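Local coordinates for protein phenolpthiocerol synthesis type-I polyketide synthase ppsA (Mycobacterium bovis, PDB 7AKC) that probably builds the lipid core of phthiocerols and phenolphthiocerols in the PpsABCDE complex, its acyltransferase domain selecting extender units, at residues G240-T245 with Q271-S276. Numbering follows the deposited sequence.
Sequences GIISTT and QQAIAS. With NA (sodium ion), chain C.
Ala273 turns its methyl from helix 270-278 toward segment 240-245, meeting Ile242 of strand 240-242 and Thr244 in the loop that follows. Ile242 CG2 lies 3.6 Å from Ala273 CB, and Thr244 CG2 touches the same CB at 3.7 Å. The small side chain lets segment and helix come close, with the CA atoms of Ile242 and Ala273 6.0 Å apart. While CG2 of Ile242 meets Ala273 CB, the extended CG1 arm (chi2 178°) lets CD1 span from Ala273 O to Ser276, one helical turn on. Ile242 CD1 lies 3.8 Å from Ala273 O and 3.9 Å from Ser276 OG. These last contacts are van der Waals.

The hydroxyls of Ser243 and Thr244 bond elsewhere. Thr244 directs its methyl at Ala273 and gives OG1 to a hydrogen bond with Gly110 O, in a probable nucleophile elbow. Ser243 faces away from the helix. Ser243 OG accepts from Thr245 N at 3.0 Å in an ST turn and also bonds Glu115.

Ser276 O binds a sodium ion at 2.3 Å, near the end of the helix. Ser279 O, Ala281 O, Gly283 O and a water complete the five ligands.

Strand 240-242 is an outermost strand of the parallel sheet and pairs with strand 107-110 through Val108. Ile274 of helix 270-278 reaches Ile109 of strand 107-110 and helix 298-308. The helix thus covers the sheet at this edge, part of the parallel alpha/beta core of the acyltransferase domain.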
loop_
_atom_site.group_PDB
_atom_site.type_symbol
_atom_site.label_atom_id
_atom_site.label_comp_id
_atom_site.label_asym_id
_atom_site.label_seq_id
_atom_site.Cartn_x
_atom_site.Cartn_y
_atom_site.Cartn_z
ATOM N N GLY A 240 12.181 6.927 -10.649
ATOM C CA GLY A 240 10.764 7.295 -10.693
ATOM C C GLY A 240 9.917 6.592 -9.650
ATOM O O GLY A 240 10.187 5.450 -9.297
ATOM N N ILE A 241 8.930 7.292 -9.106
ATOM C CA ILE A 241 8.012 6.730 -8.141
ATOM C C ILE A 241 6.630 7.300 -8.396
ATOM O O ILE A 241 6.490 8.492 -8.715
ATOM C CB ILE A 241 8.476 7.012 -6.692
ATOM C CG1 ILE A 241 7.444 6.467 -5.660
ATOM C CG2 ILE A 241 8.814 8.494 -6.472
ATOM C CD1 ILE A 241 8.010 6.273 -4.291
ATOM N N ILE A 242 5.649 6.416 -8.392
ATOM C CA ILE A 242 4.264 6.825 -8.455
ATOM C C ILE A 242 3.706 6.607 -7.064
ATOM O O ILE A 242 3.726 5.478 -6.539
ATOM C CB ILE A 242 3.408 6.113 -9.514
ATOM C CG1 ILE A 242 4.086 6.211 -10.904
ATOM C CG2 ILE A 242 1.983 6.689 -9.503
ATOM C CD1 ILE A 242 3.356 5.508 -11.970
ATOM N N SER A 243 3.299 7.695 -6.406
ATOM C CA SER A 243 2.694 7.569 -5.074
ATOM C C SER A 243 1.276 7.022 -5.193
ATOM O O SER A 243 0.561 7.330 -6.138
ATOM C CB SER A 243 2.623 8.945 -4.423
ATOM O OG SER A 243 2.033 8.896 -3.136
ATOM N N THR A 244 0.852 6.257 -4.202
ATOM C CA THR A 244 -0.521 5.783 -4.109
ATOM C C THR A 244 -1.308 6.639 -3.084
ATOM O O THR A 244 -2.482 6.338 -2.777
ATOM C CB THR A 244 -0.529 4.302 -3.690
ATOM O OG1 THR A 244 0.167 4.117 -2.429
ATOM C CG2 THR A 244 0.041 3.369 -4.804
ATOM N N THR A 245 -0.713 7.703 -2.567
ATOM C CA THR A 245 -1.326 8.547 -1.567
ATOM C C THR A 245 -2.448 9.459 -2.055
ATOM O O THR A 245 -3.460 9.645 -1.328
ATOM C CB THR A 245 -0.236 9.366 -0.868
ATOM O OG1 THR A 245 0.624 8.447 -0.168
ATOM C CG2 THR A 245 -0.811 10.397 0.117
ATOM N N GLN A 271 -4.745 0.740 -7.746
ATOM C CA GLN A 271 -5.139 0.539 -9.141
ATOM C C GLN A 271 -4.695 1.719 -10.067
ATOM O O GLN A 271 -4.171 1.518 -11.155
ATOM C CB GLN A 271 -6.661 0.412 -9.165
ATOM C CG GLN A 271 -7.202 0.382 -10.594
ATOM C CD GLN A 271 -8.700 0.413 -10.618
ATOM O OE1 GLN A 271 -9.374 -0.062 -9.712
ATOM N NE2 GLN A 271 -9.243 1.001 -11.681
ATOM N N GLN A 272 -4.896 2.938 -9.593
ATOM C CA GLN A 272 -4.581 4.135 -10.364
ATOM C C GLN A 272 -3.093 4.236 -10.622
ATOM O O GLN A 272 -2.711 4.597 -11.732
ATOM C CB GLN A 272 -5.079 5.406 -9.629
ATOM C CG GLN A 272 -6.612 5.486 -9.402
ATOM C CD GLN A 272 -7.096 4.789 -8.139
ATOM O OE1 GLN A 272 -6.394 4.022 -7.488
ATOM N NE2 GLN A 272 -8.319 5.094 -7.750
ATOM N N ALA A 273 -2.238 3.920 -9.615
ATOM C CA ALA A 273 -0.790 3.974 -9.832
ATOM C C ALA A 273 -0.333 2.880 -10.812
ATOM O O ALA A 273 0.441 3.149 -11.721
ATOM C CB ALA A 273 -0.048 3.834 -8.495
ATOM N N ILE A 274 -0.825 1.639 -10.651
ATOM C CA ILE A 274 -0.467 0.546 -11.569
ATOM C C ILE A 274 -0.910 0.900 -13.016
ATOM O O ILE A 274 -0.146 0.720 -13.958
ATOM C CB ILE A 274 -1.179 -0.758 -11.094
ATOM C CG1 ILE A 274 -0.601 -1.268 -9.748
ATOM C CG2 ILE A 274 -1.109 -1.876 -12.167
ATOM C CD1 ILE A 274 0.961 -1.662 -9.814
ATOM N N ALA A 275 -2.142 1.370 -13.187
ATOM C CA ALA A 275 -2.668 1.740 -14.503
ATOM C C ALA A 275 -1.808 2.816 -15.155
ATOM O O ALA A 275 -1.558 2.779 -16.363
ATOM C CB ALA A 275 -4.099 2.243 -14.371
ATOM N N SER A 276 -1.337 3.780 -14.350
ATOM C CA SER A 276 -0.495 4.867 -14.904
ATOM C C SER A 276 0.831 4.280 -15.365
ATOM O O SER A 276 1.336 4.616 -16.441
ATOM C CB SER A 276 -0.239 5.923 -13.840
ATOM O OG SER A 276 0.628 6.937 -14.326
HETATM NA NA NA C . 3.092 5.123 -17.789
HETATM O O HOH W 1 4.233 5.894 -15.749
#